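Local coordinates for tRNA (cytosine(72)-C(5))-methyltransferase (Pyrococcus horikoshii, PDB 5ZVE), which methylates C5 of cytosine 72 in several tRNAs, using S-adenosyl-L-methionine as the methyl donor, at residues Pro78-Asp83 with Val158-Phe163; Tyr1-Pro6 with Lys28-Val33; Lys131-Gly136 with Pro283-Glu288. All blocks are in the same frame, centred on the assembly; numbering follows the deposited sequence.

Contact 1: Pro78-Asp83 with Val158-Phe163; sequences PNFSDD and VTLPKF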
loop_
_atom_site.group_PDB
_atom_site.type_symbol
_atom_site.label_atom_id
_atom_site.label_comp_id
_atom_site.label_asym_id
_atom_site.label_seq_id
_atom_site.Cartn_x
_atom_site.Cartn_y
_atom_site.Cartn_z
ATOM N N PRO A 78 10.197 17.285 5.714
ATOM C CA PRO A 78 10.465 17.887 4.402
ATOM C C PRO A 78 11.774 18.666 4.356
ATOM O O PRO A 78 12.093 19.413 5.280
ATOM C CB PRO A 78 9.269 18.821 4.200
ATOM C CG PRO A 78 8.856 19.192 5.580
ATOM C CD PRO A 78 9.104 17.973 6.424
ATOM N N ASN A 79 12.521 18.478 3.274
ATOM C CA ASN A 79 13.840 19.078 3.134
ATOM C C ASN A 79 13.789 20.520 2.644
ATOM O O ASN A 79 14.807 21.206 2.621
ATOM C CB ASN A 79 14.694 18.233 2.195
ATOM C CG ASN A 79 15.027 16.884 2.783
ATOM O OD1 ASN A 79 15.226 16.759 3.990
ATOM N ND2 ASN A 79 15.078 15.864 1.938
ATOM N N PHE A 80 12.605 20.973 2.249
ATOM C CA PHE A 80 12.402 22.383 1.957
ATOM C C PHE A 80 10.944 22.776 2.172
ATOM O O PHE A 80 10.060 21.920 2.253
ATOM C CB PHE A 80 12.853 22.730 0.533
ATOM C CG PHE A 80 12.379 21.768 -0.518
ATOM C CD1 PHE A 80 11.117 21.898 -1.077
ATOM C CD2 PHE A 80 13.211 20.759 -0.977
ATOM C CE1 PHE A 80 10.683 21.025 -2.052
ATOM C CE2 PHE A 80 12.786 19.884 -1.954
ATOM C CZ PHE A 80 11.518 20.014 -2.493
ATOM N N SER A 81 10.706 24.078 2.278
ATOM C CA SER A 81 9.379 24.601 2.573
ATOM C C SER A 81 8.413 24.396 1.410
ATOM O O SER A 81 8.827 24.224 0.263
ATOM C CB SER A 81 9.466 26.088 2.927
ATOM O OG SER A 81 8.188 26.608 3.245
ATOM N N ASP A 82 7.121 24.416 1.715
ATOM C CA ASP A 82 6.097 24.192 0.706
ATOM C C ASP A 82 6.033 25.340 -0.296
ATOM O O ASP A 82 5.589 25.156 -1.427
ATOM C CB ASP A 82 4.734 23.995 1.368
ATOM C CG ASP A 82 4.610 22.649 2.049
ATOM O OD1 ASP A 82 5.618 21.912 2.098
ATOM O OD2 ASP A 82 3.509 22.329 2.540
ATOM N N ASP A 83 6.482 26.521 0.120
ATOM C CA ASP A 83 6.447 27.697 -0.747
ATOM C C ASP A 83 7.793 27.997 -1.406
ATOM O O ASP A 83 7.915 28.981 -2.135
ATOM C CB ASP A 83 5.985 28.928 0.035
ATOM C CG ASP A 83 6.979 29.353 1.097
ATOM O OD1 ASP A 83 7.809 28.515 1.510
ATOM O OD2 ASP A 83 6.939 30.532 1.511
ATOM N N VAL A 158 19.271 13.334 -7.682
ATOM C CA VAL A 158 18.451 14.073 -6.731
ATOM C C VAL A 158 19.146 14.097 -5.372
ATOM O O VAL A 158 19.145 13.113 -4.637
ATOM C CB VAL A 158 17.033 13.462 -6.610
ATOM C CG1 VAL A 158 16.176 14.262 -5.646
ATOM C CG2 VAL A 158 16.367 13.416 -7.974
ATOM N N THR A 159 19.749 15.238 -5.060
ATOM C CA THR A 159 20.509 15.425 -3.838
ATOM C C THR A 159 19.665 16.084 -2.760
ATOM O O THR A 159 20.041 16.109 -1.591
ATOM C CB THR A 159 21.749 16.284 -4.094
ATOM O OG1 THR A 159 21.338 17.532 -4.667
ATOM C CG2 THR A 159 22.689 15.581 -5.056
ATOM N N LEU A 160 18.534 16.648 -3.165
ATOM C CA LEU A 160 17.608 17.237 -2.211
ATOM C C LEU A 160 16.170 16.903 -2.573
ATOM O O LEU A 160 15.440 17.745 -3.097
ATOM C CB LEU A 160 17.794 18.754 -2.141
ATOM C CG LEU A 160 17.097 19.423 -0.954
ATOM C CD1 LEU A 160 17.761 19.017 0.362
ATOM C CD2 LEU A 160 17.102 20.931 -1.130
ATOM N N PRO A 161 15.760 15.658 -2.305
ATOM C CA PRO A 161 14.357 15.283 -2.476
ATOM C C PRO A 161 13.496 15.980 -1.429
ATOM O O PRO A 161 14.013 16.359 -0.387
ATOM C CB PRO A 161 14.372 13.769 -2.270
ATOM C CG PRO A 161 15.512 13.549 -1.332
ATOM C CD PRO A 161 16.559 14.558 -1.734
ATOM N N LYS A 162 12.213 16.159 -1.705
ATOM C CA LYS A 162 11.323 16.753 -0.723
ATOM C C LYS A 162 11.280 15.875 0.536
ATOM O O LYS A 162 11.348 16.372 1.660
ATOM C CB LYS A 162 9.932 16.935 -1.321
ATOM C CG LYS A 162 8.876 17.355 -0.334
ATOM C CD LYS A 162 8.867 18.843 -0.101
ATOM C CE LYS A 162 7.446 19.333 0.108
ATOM N NZ LYS A 162 7.414 20.628 0.838
ATOM N N PHE A 163 11.185 14.565 0.329
ATOM C CA PHE A 163 11.254 13.593 1.415
ATOM C C PHE A 163 12.209 12.476 1.037
ATOM O O PHE A 163 12.467 12.244 -0.143
ATOM C CB PHE A 163 9.879 12.996 1.733
ATOM C CG PHE A 163 8.880 13.992 2.243
ATOM C CD1 PHE A 163 8.831 14.316 3.591
ATOM C CD2 PHE A 163 7.974 14.588 1.379
ATOM C CE1 PHE A 163 7.905 15.228 4.068
ATOM C CE2 PHE A 163 7.037 15.497 1.849
ATOM C CZ PHE A 163 7.005 15.821 3.194
#
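Phe80 and Lys162 form the tight half of this contact, their side chains crossing at about a right angle. With its CG set between the backbone N and the carbonyl carbon (chi1 46°), Phe80 brings CE1 within 3.4 Å of Lys162 CD, while CZ packs on Lys162 CB. Leu160 O meets the ring at its edge, 3.6 Å from CE2, and the methyl CD2 of Leu160 touches CD2 of Phe80; Leu134 of strand 134-140 also packs on this ring. The loop 78-83, between strands 70-74 and 90-93, is thereby joined to the end of strand 154-161, part of the mixed sheet of the PUA domain. Asn79 links the two segments with two hydrogen bonds: its backbone N donates to Lys162 O (2.9 Å, 159° at the hydrogen), and its amide ND2 reaches Pro161 O at 2.6 Å, the acceptor lying near the amide plane. Pro78 lies alongside the Phe163 ring, with CD 3.8 Å from CE1. Toward solvent the contact thins to the amino group of Lys162, carried past Phe80 by bends at chi2 and chi3. There NZ makes a short salt bridge to the anti side of exposed Asp82 OD1 (2.5 Å) and a weak hydrogen bond to Phe80 O.

Contact 2: Tyr1-Pro6 with Lys28-Val33; sequences YLEAFP and KLREPV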
loop_
_atom_site.group_PDB
_atom_site.type_symbol
_atom_site.label_atom_id
_atom_site.label_comp_id
_atom_site.label_asym_id
_atom_site.label_seq_id
_atom_site.Cartn_x
_atom_site.Cartn_y
_atom_site.Cartn_z
ATOM N N TYR A 1 -2.179 22.327 0.467
ATOM C CA TYR A 1 -2.342 20.905 0.186
ATOM C C TYR A 1 -3.756 20.555 -0.281
ATOM O O TYR A 1 -3.943 19.579 -1.007
ATOM C CB TYR A 1 -1.977 20.073 1.420
ATOM C CG TYR A 1 -2.739 20.437 2.676
ATOM C CD1 TYR A 1 -3.982 19.873 2.949
ATOM C CD2 TYR A 1 -2.207 21.331 3.601
ATOM C CE1 TYR A 1 -4.677 20.197 4.101
ATOM C CE2 TYR A 1 -2.897 21.663 4.753
ATOM C CZ TYR A 1 -4.130 21.096 4.996
ATOM O OH TYR A 1 -4.819 21.423 6.142
ATOM N N LEU A 2 -4.741 21.350 0.132
ATOM C CA LEU A 2 -6.147 21.096 -0.194
ATOM C C LEU A 2 -6.392 20.947 -1.691
ATOM O O LEU A 2 -7.302 20.238 -2.119
ATOM C CB LEU A 2 -7.031 22.216 0.356
ATOM C CG LEU A 2 -7.046 22.374 1.876
ATOM C CD1 LEU A 2 -7.848 23.600 2.277
ATOM C CD2 LEU A 2 -7.619 21.127 2.517
ATOM N N GLU A 3 -5.563 21.622 -2.480
ATOM C CA GLU A 3 -5.687 21.624 -3.929
ATOM C C GLU A 3 -5.526 20.232 -4.543
ATOM O O GLU A 3 -6.021 19.968 -5.640
ATOM C CB GLU A 3 -4.665 22.586 -4.538
ATOM C CG GLU A 3 -3.243 22.030 -4.636
ATOM C CD GLU A 3 -2.347 22.514 -3.520
ATOM O OE1 GLU A 3 -2.872 22.813 -2.425
ATOM O OE2 GLU A 3 -1.115 22.593 -3.737
ATOM N N ALA A 4 -4.818 19.353 -3.841
ATOM C CA ALA A 4 -4.587 17.996 -4.324
ATOM C C ALA A 4 -5.867 17.167 -4.367
ATOM O O ALA A 4 -5.905 16.102 -4.987
ATOM C CB ALA A 4 -3.565 17.310 -3.463
ATOM N N PHE A 5 -6.908 17.661 -3.704
ATOM C CA PHE A 5 -8.161 16.926 -3.579
ATOM C C PHE A 5 -9.302 17.709 -4.209
ATOM O O PHE A 5 -9.486 18.884 -3.902
ATOM C CB PHE A 5 -8.472 16.644 -2.105
ATOM C CG PHE A 5 -7.350 15.970 -1.366
ATOM C CD1 PHE A 5 -6.334 16.716 -0.789
ATOM C CD2 PHE A 5 -7.310 14.592 -1.251
ATOM C CE1 PHE A 5 -5.296 16.098 -0.120
ATOM C CE2 PHE A 5 -6.278 13.969 -0.578
ATOM C CZ PHE A 5 -5.270 14.723 -0.012
ATOM N N PRO A 6 -10.069 17.060 -5.098
ATOM C CA PRO A 6 -11.214 17.717 -5.737
ATOM C C PRO A 6 -12.200 18.201 -4.682
ATOM O O PRO A 6 -12.264 17.613 -3.603
ATOM C CB PRO A 6 -11.818 16.617 -6.616
ATOM C CG PRO A 6 -11.288 15.339 -6.067
ATOM C CD PRO A 6 -9.941 15.651 -5.502
ATOM N N LYS A 28 -1.680 15.223 5.700
ATOM C CA LYS A 28 -0.744 14.120 5.869
ATOM C C LYS A 28 -0.755 13.174 4.672
ATOM O O LYS A 28 0.279 12.602 4.325
ATOM C CB LYS A 28 -1.049 13.356 7.158
ATOM C CG LYS A 28 -0.662 14.123 8.410
ATOM C CD LYS A 28 0.637 14.893 8.192
ATOM C CE LYS A 28 1.092 15.599 9.458
ATOM N NZ LYS A 28 2.343 16.378 9.228
ATOM N N LEU A 29 -1.919 13.025 4.037
ATOM C CA LEU A 29 -2.048 12.175 2.854
ATOM C C LEU A 29 -1.134 12.634 1.721
ATOM O O LEU A 29 -0.712 11.828 0.887
ATOM C CB LEU A 29 -3.498 12.148 2.355
ATOM C CG LEU A 29 -4.476 11.168 3.006
ATOM C CD1 LEU A 29 -5.854 11.277 2.352
ATOM C CD2 LEU A 29 -3.950 9.747 2.915
ATOM N N ARG A 30 -0.815 13.923 1.699
ATOM C CA ARG A 30 0.035 14.458 0.641
ATOM C C ARG A 30 1.491 14.043 0.821
ATOM O O ARG A 30 2.284 14.127 -0.111
ATOM C CB ARG A 30 -0.057 15.986 0.593
ATOM C CG ARG A 30 0.453 16.598 -0.711
ATOM C CD ARG A 30 -0.696 17.085 -1.541
ATOM N NE ARG A 30 -0.341 17.392 -2.927
ATOM C CZ ARG A 30 0.052 18.582 -3.372
ATOM N NH1 ARG A 30 0.147 19.615 -2.547
ATOM N NH2 ARG A 30 0.333 18.734 -4.658
ATOM N N GLU A 31 1.826 13.565 2.015
ATOM C CA GLU A 31 3.203 13.214 2.355
ATOM C C GLU A 31 3.405 11.699 2.412
ATOM O O GLU A 31 2.450 10.950 2.632
ATOM C CB GLU A 31 3.591 13.829 3.704
ATOM C CG GLU A 31 3.246 15.302 3.872
ATOM C CD GLU A 31 3.568 15.808 5.270
ATOM O OE1 GLU A 31 3.976 14.990 6.122
ATOM O OE2 GLU A 31 3.408 17.021 5.521
ATOM N N PRO A 32 4.653 11.243 2.208
ATOM C CA PRO A 32 4.950 9.817 2.383
ATOM C C PRO A 32 4.765 9.406 3.838
ATOM O O PRO A 32 4.775 10.270 4.717
ATOM C CB PRO A 32 6.421 9.699 1.958
ATOM C CG PRO A 32 6.717 10.962 1.196
ATOM C CD PRO A 32 5.837 12.008 1.791
ATOM N N VAL A 33 4.600 8.113 4.088
ATOM C CA VAL A 33 4.422 7.646 5.455
ATOM C C VAL A 33 5.650 8.029 6.271
ATOM O O VAL A 33 6.773 8.045 5.753
ATOM C CB VAL A 33 4.175 6.123 5.525
ATOM C CG1 VAL A 33 2.907 5.761 4.748
ATOM C CG2 VAL A 33 5.373 5.344 5.007
#
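Arg30 extends toward Ala4 and Glu3 because its CG stands anti to the backbone N (chi1 -163°) and the chain then bends at chi2 (107°), whereas Glu3 turns its CG between its own N and carbonyl carbon and bends in its turn at chi2. The two side chains cross at about a right angle. Glu3 OE2 lies 3.4 Å from Arg30 NH1, a salt bridge without the flat, paired geometry of two groups in one plane, since carboxylate and guanidinium are tilted 67° apart. The other carboxylate oxygen, OE1, accepts a hydrogen bond from Tyr1 N (3.0 Å) on its syn side, so the acid is shared between the first residue's nitrogen and the arginine. The methyl of Ala4 sits over one face of the guanidinium, with CB 3.3 Å from Arg30 NE and 3.5 Å from CD. The strongest polar partner of that NE is Leu285 O, and Trp286 adds a cation-pi contact, so the buried arginine is held by the N-terminal residues and by the loop 283-288 of the methyltransferase domain. Phe5 meets Leu29 through a plain apolar touch: Leu29 CB lies at the edge of the ring, 3.9 Å from CZ, and the methyl CD1 approaches CE2. Backbone bonds Ala4 N to Tyr1 O and Phe5 N to Leu2 O fold the N-terminal residues into a short 3-10 turn, which points the Ala4 methyl at Arg30, while Phe5 reaches Leu29 with the far end of its ring. Pro6 occupies the N-cap position of helix 7-17, while Leu29 belongs to the last part of helix 19-29 in the ferredoxin-like domain, so the contact ties the start of this helical pair to its end. Phe5 also packs on Met26 of helix 19-29, and Leu29 on Pro366 of helix 366-369.

Contact 3: Lys131-Gly136 with Pro283-Glu288; sequences KGLLVG and PKLWEE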
loop_
_atom_site.group_PDB
_atom_site.type_symbol
_atom_site.label_atom_id
_atom_site.label_comp_id
_atom_site.label_asym_id
_atom_site.label_seq_id
_atom_site.Cartn_x
_atom_site.Cartn_y
_atom_site.Cartn_z
ATOM N N LYS A 131 2.134 19.238 -12.938
ATOM C CA LYS A 131 1.248 20.280 -12.431
ATOM C C LYS A 131 1.979 21.305 -11.564
ATOM O O LYS A 131 1.346 22.061 -10.828
ATOM C CB LYS A 131 0.105 19.657 -11.632
ATOM C CG LYS A 131 -0.814 18.779 -12.454
ATOM C CD LYS A 131 -1.938 18.211 -11.595
ATOM C CE LYS A 131 -2.802 17.251 -12.391
ATOM N NZ LYS A 131 -3.941 16.715 -11.597
ATOM N N GLY A 132 3.306 21.324 -11.634
ATOM C CA GLY A 132 4.071 22.358 -10.960
ATOM C C GLY A 132 4.444 22.081 -9.515
ATOM O O GLY A 132 5.013 22.946 -8.844
ATOM N N LEU A 133 4.128 20.884 -9.028
ATOM C CA LEU A 133 4.510 20.504 -7.672
ATOM C C LEU A 133 6.020 20.288 -7.592
ATOM O O LEU A 133 6.579 19.464 -8.316
ATOM C CB LEU A 133 3.761 19.242 -7.231
ATOM C CG LEU A 133 4.014 18.775 -5.793
ATOM C CD1 LEU A 133 3.532 19.810 -4.783
ATOM C CD2 LEU A 133 3.353 17.433 -5.545
ATOM N N LEU A 134 6.681 21.041 -6.720
ATOM C CA LEU A 134 8.119 20.878 -6.527
ATOM C C LEU A 134 8.386 19.619 -5.706
ATOM O O LEU A 134 8.006 19.537 -4.536
ATOM C CB LEU A 134 8.715 22.106 -5.844
ATOM C CG LEU A 134 10.210 22.043 -5.518
ATOM C CD1 LEU A 134 11.035 21.949 -6.796
ATOM C CD2 LEU A 134 10.624 23.252 -4.697
ATOM N N VAL A 135 9.046 18.641 -6.318
ATOM C CA VAL A 135 9.222 17.347 -5.671
ATOM C C VAL A 135 10.669 17.070 -5.310
ATOM O O VAL A 135 10.961 16.144 -4.554
ATOM C CB VAL A 135 8.706 16.203 -6.563
ATOM C CG1 VAL A 135 7.230 16.406 -6.869
ATOM C CG2 VAL A 135 9.519 16.112 -7.847
ATOM N N GLY A 136 11.576 17.891 -5.823
ATOM C CA GLY A 136 12.982 17.675 -5.554
ATOM C C GLY A 136 13.919 18.626 -6.262
ATOM O O GLY A 136 13.547 19.299 -7.222
ATOM N N PRO A 283 2.349 8.501 -0.942
ATOM C CA PRO A 283 1.907 9.895 -0.896
ATOM C C PRO A 283 0.824 10.174 -1.931
ATOM O O PRO A 283 0.753 9.487 -2.948
ATOM C CB PRO A 283 3.181 10.670 -1.221
ATOM C CG PRO A 283 3.922 9.764 -2.133
ATOM C CD PRO A 283 3.606 8.355 -1.696
ATOM N N LYS A 284 -0.016 11.162 -1.653
ATOM C CA LYS A 284 -1.086 11.536 -2.561
ATOM C C LYS A 284 -0.796 12.915 -3.149
ATOM O O LYS A 284 -1.218 13.934 -2.601
ATOM C CB LYS A 284 -2.433 11.522 -1.835
ATOM C CG LYS A 284 -3.637 11.693 -2.738
ATOM C CD LYS A 284 -3.815 10.513 -3.678
ATOM C CE LYS A 284 -4.240 9.271 -2.914
ATOM N NZ LYS A 284 -4.673 8.179 -3.831
ATOM N N LEU A 285 -0.047 12.939 -4.249
ATOM C CA LEU A 285 0.303 14.186 -4.921
ATOM C C LEU A 285 -0.954 14.863 -5.473
ATOM O O LEU A 285 -1.190 16.042 -5.218
ATOM C CB LEU A 285 1.319 13.938 -6.040
ATOM C CG LEU A 285 2.802 13.850 -5.646
ATOM C CD1 LEU A 285 3.086 12.661 -4.739
ATOM C CD2 LEU A 285 3.692 13.804 -6.879
ATOM N N TRP A 286 -1.748 14.116 -6.236
ATOM C CA TRP A 286 -3.027 14.610 -6.736
ATOM C C TRP A 286 -4.053 13.493 -6.711
ATOM O O TRP A 286 -3.863 12.456 -7.345
ATOM C CB TRP A 286 -2.900 15.166 -8.160
ATOM C CG TRP A 286 -1.827 16.201 -8.303
ATOM C CD1 TRP A 286 -0.567 16.006 -8.774
ATOM C CD2 TRP A 286 -1.921 17.587 -7.958
ATOM N NE1 TRP A 286 0.133 17.187 -8.753
ATOM C CE2 TRP A 286 -0.673 18.172 -8.253
ATOM C CE3 TRP A 286 -2.935 18.389 -7.432
ATOM C CZ2 TRP A 286 -0.414 19.527 -8.039
ATOM C CZ3 TRP A 286 -2.675 19.732 -7.217
ATOM C CH2 TRP A 286 -1.426 20.289 -7.522
ATOM N N GLU A 287 -5.141 13.706 -5.979
ATOM C CA GLU A 287 -6.204 12.713 -5.893
ATOM C C GLU A 287 -7.114 12.825 -7.111
ATOM O O GLU A 287 -7.715 13.870 -7.339
ATOM C CB GLU A 287 -7.012 12.891 -4.609
ATOM C CG GLU A 287 -8.142 11.882 -4.441
ATOM C CD GLU A 287 -7.644 10.451 -4.336
ATOM O OE1 GLU A 287 -7.779 9.698 -5.322
ATOM O OE2 GLU A 287 -7.118 10.079 -3.262
ATOM N N GLU A 288 -7.203 11.756 -7.898
ATOM C CA GLU A 288 -8.012 11.778 -9.116
ATOM C C GLU A 288 -9.402 11.179 -8.925
ATOM O O GLU A 288 -10.351 11.570 -9.608
ATOM C CB GLU A 288 -7.292 11.034 -10.243
ATOM C CG GLU A 288 -5.896 11.560 -10.553
ATOM C CD GLU A 288 -4.810 10.581 -10.147
ATOM O OE1 GLU A 288 -5.085 9.721 -9.283
ATOM O OE2 GLU A 288 -3.685 10.670 -10.687
#
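Leu133 and Leu285 bring the two backbones to 8.1 Å between their CA atoms, and Lys131 and Trp286 follow at 9.1 Å, so this meeting of the PUA domain with the methyltransferase domain is made by side chains, without a hydrogen bond between the segments. The loop 131-133 enters strand 134-140, whereas 283-288 lies in the loop before helix 291-310. Lys131, extended beyond CG, runs antiparallel to the indole of Trp286 and covers one face of it. Its CD stands 3.5 Å from the centroid of the five-membered ring, 8° off the normal, a CH-pi contact; NZ goes farther along and makes an off-centre cation-pi contact, 4.4 Å from the same centroid. The indole is kept from turning by a hydrogen bond from NE1 to Asp129 OD2. With an alanine in place of Trp286, the aliphatic part of Lys131 would probably lose the surface it rests on, and Asp129 would be left without its indole donor. Deeper in, Leu133 and Leu285 cross at about a right angle, and Val135 CG1 lies 4.4 Å from Leu285 CD2. The closest touch of this apolar group is Leu133 CD2 against Leu285 CG, at 3.6 Å.

In the fold
The three contacts form one continuous region on the same side of the chain's centre. Contacts 2 and 3 are the nearest pair, with centres about 8 Å apart, joined by probable backbone hydrogen bonds from Glu287 N to Ala4 O and from Lys284 N to Leu29 O, both 2.7 Å. Contacts 1 and 3 share a sheet through neighbouring strands 154-161 and 134-140, where a probable hydrogen bond runs from Lys162 N to Val135 O, 3.1 Å. Contact 1 meets contact 2 where Phe163 CD2 packs 3.4 Å from Pro32 CD. Contacts 1 and 3 lie away from the cofactor site; in contact 2, the Leu29 side chain is about 9 Å from that of Cys323, the predicted nucleophile.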